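Local coordinates for MutT/nudix family protein (Streptococcus pneumoniae, PDB 4HFQ) that hydrolyses UDP-linked (UDP-X) compounds, including precursors of peptidoglycan biosynthesis, as a Nudix-family diphosphatase, at residues T67-D79 with K141-L153. Numbering follows the deposited sequence.
Sequences TPLMDVRAWIVED and KQYTKFVFGCKLL. With PGE (triethylene glycol), chain O; TRS (2-amino-2-hydroxymethyl-propane-1,3-diol), chain E; EDO (1,2-ethanediol), chain Y; SO4 (sulfate ion), chain F.
D71 and K145, paired on neighbouring parallel strands, form a salt bridge of 2.7 Å from NZ to OD2, the ammonium coming from above the carboxylate plane. R73 grips the same carboxylate side-on, NE meeting OD2 at 2.9 Å and NH2 meeting OD1, each on the oxygen's syn lone pair. With CG anti to the backbone N (chi1 -180°), the carboxylate of D71 lies alongside K145. Bends at chi3 and chi4 curl K145 back onto OD2.

Backbone bonds join strands 69-75 and 143-153 closely, from L69 N to Q142 O, just ahead of the second strand, through C150 N to W75 O, in the mixed sheet of the Nudix fold. On the face opposite the charges, V72 CG1 reaches F148 CE2 at 4.1 Å; branched and aromatic side chains suit this buried face, where helix 106-118 covers V72, A74 and F148.

Towards E78, where V77, E78 and L152 are partly exposed, direct backbone bonds give way to water. I76 CG2 still packs on L152 CG at 3.7 Å, but water 1 links V77 N to C150 O, and water 2 links E78 OE2 to L152 N.

One carboxylate thus ties two cations together, further fixed by K145 NZ to R181 O and R73 NH1 to L95 O; Tris and sulfate, probably from the crystallisation liquor, also bind this cluster.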
loop_
_atom_site.group_PDB
_atom_site.type_symbol
_atom_site.label_atom_id
_atom_site.label_comp_id
_atom_site.label_asym_id
_atom_site.label_seq_id
_atom_site.Cartn_x
_atom_site.Cartn_y
_atom_site.Cartn_z
ATOM N N THR A 67 -3.602 -5.339 -2.761
ATOM C CA THR A 67 -2.597 -4.658 -1.940
ATOM C C THR A 67 -2.800 -3.159 -2.123
ATOM O O THR A 67 -3.411 -2.718 -3.086
ATOM C CB THR A 67 -1.118 -5.025 -2.308
ATOM O OG1 THR A 67 -0.694 -4.322 -3.477
ATOM C CG2 THR A 67 -0.926 -6.542 -2.513
ATOM N N PRO A 68 -2.218 -2.348 -1.233
ATOM C CA PRO A 68 -2.128 -0.922 -1.537
ATOM C C PRO A 68 -1.419 -0.706 -2.876
ATOM O O PRO A 68 -0.508 -1.472 -3.236
ATOM C CB PRO A 68 -1.322 -0.371 -0.356
ATOM C CG PRO A 68 -1.611 -1.310 0.768
ATOM C CD PRO A 68 -1.665 -2.659 0.093
ATOM N N LEU A 69 -1.861 0.310 -3.603
ATOM C CA LEU A 69 -1.309 0.618 -4.918
ATOM C C LEU A 69 -0.170 1.622 -4.834
ATOM O O LEU A 69 -0.057 2.372 -3.857
ATOM C CB LEU A 69 -2.408 1.163 -5.813
ATOM C CG LEU A 69 -3.619 0.255 -6.046
ATOM C CD1 LEU A 69 -4.640 0.988 -6.917
ATOM C CD2 LEU A 69 -3.191 -1.034 -6.708
ATOM N N MET A 70 0.699 1.613 -5.844
ATOM C CA MET A 70 1.801 2.575 -5.931
ATOM C C MET A 70 1.367 3.910 -6.518
ATOM O O MET A 70 0.696 3.965 -7.556
ATOM C CB MET A 70 2.955 2.013 -6.781
ATOM C CG MET A 70 4.103 2.999 -7.024
ATOM S SD MET A 70 5.477 2.294 -7.961
ATOM C CE MET A 70 5.150 0.576 -7.559
ATOM N N ASP A 71 1.741 4.982 -5.827
ATOM C CA ASP A 71 1.733 6.332 -6.403
ATOM C C ASP A 71 3.118 6.904 -6.170
ATOM O O ASP A 71 3.730 6.701 -5.105
ATOM C CB ASP A 71 0.661 7.205 -5.731
ATOM C CG ASP A 71 0.603 8.606 -6.286
ATOM O OD1 ASP A 71 -0.069 8.817 -7.301
ATOM O OD2 ASP A 71 1.220 9.520 -5.692
ATOM N N VAL A 72 3.643 7.568 -7.193
ATOM C CA VAL A 72 4.973 8.216 -7.094
ATOM C C VAL A 72 4.857 9.706 -7.331
ATOM O O VAL A 72 4.049 10.148 -8.152
ATOM C CB VAL A 72 6.035 7.584 -8.047
ATOM C CG1 VAL A 72 6.289 6.134 -7.661
ATOM C CG2 VAL A 72 5.641 7.703 -9.525
ATOM N N ARG A 73 5.657 10.475 -6.595
ATOM C CA ARG A 73 5.648 11.932 -6.697
ATOM C C ARG A 73 7.070 12.442 -6.644
ATOM O O ARG A 73 7.944 11.826 -6.016
ATOM C CB ARG A 73 4.855 12.595 -5.569
ATOM C CG ARG A 73 3.373 12.246 -5.534
ATOM C CD ARG A 73 2.638 12.874 -6.701
ATOM N NE ARG A 73 1.468 12.068 -7.067
ATOM C CZ ARG A 73 0.619 12.373 -8.038
ATOM N NH1 ARG A 73 0.746 13.510 -8.721
ATOM N NH2 ARG A 73 -0.384 11.561 -8.319
ATOM N N ALA A 74 7.287 13.586 -7.303
ATOM C CA ALA A 74 8.590 14.244 -7.350
ATOM C C ALA A 74 8.567 15.556 -6.572
ATOM O O ALA A 74 7.697 16.394 -6.780
ATOM C CB ALA A 74 8.981 14.523 -8.793
ATOM N N TRP A 75 9.570 15.707 -5.717
ATOM C CA TRP A 75 9.819 16.925 -4.954
ATOM C C TRP A 75 11.043 17.595 -5.531
ATOM O O TRP A 75 12.157 17.119 -5.368
ATOM C CB TRP A 75 10.022 16.550 -3.504
ATOM C CG TRP A 75 10.343 17.694 -2.594
ATOM C CD1 TRP A 75 11.596 18.170 -2.217
ATOM C CD2 TRP A 75 9.369 18.525 -1.888
ATOM N NE1 TRP A 75 11.454 19.206 -1.320
ATOM C CE2 TRP A 75 10.144 19.474 -1.090
ATOM C CE3 TRP A 75 7.973 18.569 -1.836
ATOM C CZ2 TRP A 75 9.530 20.428 -0.293
ATOM C CZ3 TRP A 75 7.375 19.533 -1.023
ATOM C CH2 TRP A 75 8.145 20.428 -0.257
ATOM N N ILE A 76 10.791 18.675 -6.276
ATOM C CA ILE A 76 11.828 19.407 -7.021
ATOM C C ILE A 76 11.854 20.831 -6.482
ATOM O O ILE A 76 10.872 21.550 -6.585
ATOM C CB ILE A 76 11.458 19.415 -8.519
ATOM C CG1 ILE A 76 11.357 17.972 -9.060
ATOM C CG2 ILE A 76 12.459 20.250 -9.321
ATOM C CD1 ILE A 76 10.434 17.816 -10.246
ATOM N N VAL A 77 12.979 21.205 -5.881
ATOM C CA VAL A 77 13.119 22.558 -5.307
ATOM C C VAL A 77 14.156 23.360 -6.072
ATOM O O VAL A 77 15.269 22.883 -6.278
ATOM C CB VAL A 77 13.503 22.516 -3.813
ATOM C CG1 VAL A 77 13.796 23.917 -3.258
ATOM C CG2 VAL A 77 12.409 21.841 -2.990
ATOM N N GLU A 78 13.763 24.560 -6.505
ATOM C CA GLU A 78 14.679 25.489 -7.173
ATOM C C GLU A 78 14.437 26.859 -6.573
ATOM O O GLU A 78 13.296 27.297 -6.459
ATOM C CB GLU A 78 14.413 25.514 -8.674
ATOM C CG GLU A 78 14.760 24.210 -9.358
ATOM C CD GLU A 78 14.573 24.240 -10.851
ATOM O OE1 GLU A 78 14.356 25.333 -11.424
ATOM O OE2 GLU A 78 14.662 23.156 -11.459
ATOM N N ASP A 79 15.523 27.517 -6.162
ATOM C CA ASP A 79 15.438 28.854 -5.562
ATOM C C ASP A 79 14.439 28.823 -4.397
ATOM O O ASP A 79 13.625 29.728 -4.222
ATOM C CB ASP A 79 15.072 29.902 -6.636
ATOM C CG ASP A 79 15.205 31.337 -6.140
ATOM O OD1 ASP A 79 16.078 31.607 -5.288
ATOM O OD2 ASP A 79 14.423 32.190 -6.608
ATOM N N LYS A 141 -9.302 3.832 -3.337
ATOM C CA LYS A 141 -8.134 2.963 -3.272
ATOM C C LYS A 141 -7.151 3.494 -2.263
ATOM O O LYS A 141 -6.941 4.704 -2.155
ATOM C CB LYS A 141 -7.433 2.839 -4.628
ATOM C CG LYS A 141 -8.237 2.131 -5.719
ATOM C CD LYS A 141 -8.529 0.678 -5.368
ATOM C CE LYS A 141 -9.136 -0.119 -6.525
ATOM N NZ LYS A 141 -10.543 0.281 -6.851
ATOM N N GLN A 142 -6.497 2.573 -1.553
ATOM C CA GLN A 142 -5.351 2.917 -0.715
ATOM C C GLN A 142 -4.066 2.874 -1.528
ATOM O O GLN A 142 -3.799 1.884 -2.208
ATOM C CB GLN A 142 -5.264 1.951 0.457
ATOM C CG GLN A 142 -4.146 2.292 1.432
ATOM C CD GLN A 142 -4.092 1.358 2.604
ATOM O OE1 GLN A 142 -4.435 0.184 2.459
ATOM N NE2 GLN A 142 -3.682 1.855 3.774
ATOM N N TYR A 143 -3.271 3.945 -1.447
ATOM C CA TYR A 143 -1.961 4.024 -2.073
ATOM C C TYR A 143 -0.857 4.172 -1.049
ATOM O O TYR A 143 -1.030 4.796 -0.000
ATOM C CB TYR A 143 -1.864 5.232 -3.018
ATOM C CG TYR A 143 -2.716 5.122 -4.257
ATOM C CD1 TYR A 143 -4.065 5.457 -4.236
ATOM C CD2 TYR A 143 -2.165 4.712 -5.469
ATOM C CE1 TYR A 143 -4.849 5.349 -5.383
ATOM C CE2 TYR A 143 -2.936 4.613 -6.622
ATOM C CZ TYR A 143 -4.277 4.938 -6.569
ATOM O OH TYR A 143 -5.034 4.816 -7.727
ATOM N N THR A 144 0.290 3.573 -1.370
ATOM C CA THR A 144 1.579 3.983 -0.791
ATOM C C THR A 144 2.153 5.053 -1.715
ATOM O O THR A 144 2.503 4.780 -2.867
ATOM C CB THR A 144 2.575 2.806 -0.679
ATOM O OG1 THR A 144 2.805 2.256 -1.978
ATOM C CG2 THR A 144 2.011 1.699 0.231
ATOM N N LYS A 145 2.238 6.269 -1.185
ATOM C CA LYS A 145 2.635 7.421 -1.975
ATOM C C LYS A 145 4.102 7.742 -1.681
ATOM O O LYS A 145 4.444 8.263 -0.613
ATOM C CB LYS A 145 1.690 8.581 -1.652
ATOM C CG LYS A 145 2.045 9.905 -2.349
ATOM C CD LYS A 145 1.025 10.994 -1.973
ATOM C CE LYS A 145 -0.364 10.759 -2.549
ATOM N NZ LYS A 145 -0.443 10.942 -4.030
ATOM N N PHE A 146 4.962 7.352 -2.617
ATOM C CA PHE A 146 6.413 7.610 -2.518
ATOM C C PHE A 146 6.647 9.036 -2.994
ATOM O O PHE A 146 6.193 9.406 -4.077
ATOM C CB PHE A 146 7.179 6.699 -3.477
ATOM C CG PHE A 146 7.159 5.243 -3.120
ATOM C CD1 PHE A 146 6.104 4.438 -3.505
ATOM C CD2 PHE A 146 8.226 4.667 -2.430
ATOM C CE1 PHE A 146 6.089 3.080 -3.209
ATOM C CE2 PHE A 146 8.217 3.310 -2.119
ATOM C CZ PHE A 146 7.138 2.525 -2.484
ATOM N N VAL A 147 7.366 9.822 -2.205
ATOM C CA VAL A 147 7.769 11.158 -2.651
ATOM C C VAL A 147 9.288 11.205 -2.688
ATOM O O VAL A 147 9.945 11.110 -1.642
ATOM C CB VAL A 147 7.226 12.272 -1.745
ATOM C CG1 VAL A 147 7.571 13.614 -2.367
ATOM C CG2 VAL A 147 5.715 12.128 -1.556
ATOM N N PHE A 148 9.825 11.313 -3.906
ATOM C CA PHE A 148 11.255 11.324 -4.148
ATOM C C PHE A 148 11.755 12.745 -4.315
ATOM O O PHE A 148 11.178 13.528 -5.069
ATOM C CB PHE A 148 11.580 10.567 -5.436
ATOM C CG PHE A 148 11.275 9.091 -5.376
ATOM C CD1 PHE A 148 12.194 8.203 -4.829
ATOM C CD2 PHE A 148 10.083 8.597 -5.894
ATOM C CE1 PHE A 148 11.926 6.833 -4.793
ATOM C CE2 PHE A 148 9.816 7.231 -5.875
ATOM C CZ PHE A 148 10.734 6.360 -5.321
ATOM N N GLY A 149 12.826 13.085 -3.608
ATOM C CA GLY A 149 13.528 14.348 -3.894
ATOM C C GLY A 149 14.312 14.193 -5.181
ATOM O O GLY A 149 15.127 13.262 -5.288
ATOM N N CYS A 150 14.055 15.077 -6.149
ATOM C CA CYS A 150 14.652 14.985 -7.489
ATOM C C CYS A 150 15.217 16.316 -7.944
ATOM O O CYS A 150 14.786 17.370 -7.498
ATOM C CB CYS A 150 13.641 14.505 -8.540
ATOM S SG CYS A 150 12.818 12.952 -8.176
ATOM N N LYS A 151 16.192 16.231 -8.840
ATOM C CA LYS A 151 16.785 17.411 -9.461
ATOM C C LYS A 151 16.544 17.338 -10.963
ATOM O O LYS A 151 16.741 16.282 -11.572
ATOM C CB LYS A 151 18.277 17.447 -9.140
ATOM C CG LYS A 151 19.062 18.527 -9.878
ATOM C CD LYS A 151 20.538 18.469 -9.526
ATOM C CE LYS A 151 21.317 19.462 -10.379
ATOM N NZ LYS A 151 22.707 19.700 -9.892
ATOM N N LEU A 152 16.096 18.445 -11.564
ATOM C CA LEU A 152 15.866 18.503 -13.008
ATOM C C LEU A 152 17.185 18.716 -13.746
ATOM O O LEU A 152 18.079 19.387 -13.231
ATOM C CB LEU A 152 14.844 19.588 -13.378
ATOM C CG LEU A 152 13.438 19.411 -12.787
ATOM C CD1 LEU A 152 12.497 20.503 -13.278
ATOM C CD2 LEU A 152 12.867 18.043 -13.122
ATOM N N LEU A 153 17.306 18.079 -14.906
ATOM C CA LEU A 153 18.497 18.187 -15.759
ATOM C C LEU A 153 18.121 18.918 -17.062
ATOM O O LEU A 153 17.526 19.989 -17.004
ATOM C CB LEU A 153 19.132 16.800 -15.985
ATOM C CG LEU A 153 19.405 15.937 -14.743
ATOM C CD1 LEU A 153 19.755 14.496 -15.102
ATOM C CD2 LEU A 153 20.481 16.549 -13.849
HETATM C C1 PGE O . -6.239 -0.512 -2.690
HETATM O O1 PGE O . -7.437 -0.215 -1.907
HETATM C C2 PGE O . -6.191 -1.914 -3.349
HETATM O O2 PGE O . -6.967 -1.921 -4.547
HETATM C C3 PGE O . -7.068 -3.193 -5.161
HETATM C C4 PGE O . -6.099 -3.227 -6.328
HETATM O O4 PGE O . -1.898 -3.772 -5.881
HETATM C C6 PGE O . -2.951 -4.707 -6.099
HETATM C C5 PGE O . -4.235 -4.342 -5.374
HETATM O O3 PGE O . -5.361 -4.436 -6.244
HETATM C C TRS E . -3.938 9.441 -6.620
HETATM C C1 TRS E . -3.577 9.190 -8.074
HETATM C C2 TRS E . -5.392 9.788 -6.382
HETATM C C3 TRS E . -3.121 10.605 -6.189
HETATM N N TRS E . -3.434 8.528 -5.572
HETATM O O1 TRS E . -2.506 8.275 -8.258
HETATM O O2 TRS E . -6.180 8.664 -6.829
HETATM O O3 TRS E . -2.850 10.090 -4.899
HETATM C C1 EDO Y . 3.853 -0.253 -3.055
HETATM O O1 EDO Y . 4.546 -1.486 -2.823
HETATM C C2 EDO Y . 2.336 -0.519 -3.163
HETATM O O2 EDO Y . 1.951 -1.382 -4.299
HETATM S S SO4 F . -0.385 14.812 -12.192
HETATM O O1 SO4 F . -1.387 15.560 -12.993
HETATM O O2 SO4 F . -0.163 13.493 -12.830
HETATM O O3 SO4 F . 0.886 15.562 -12.135
HETATM O O4 SO4 F . -0.872 14.619 -10.808
HETATM O O HOH W 1 15.248 19.615 -6.072
HETATM O O HOH W 2 15.868 21.021 -10.404
#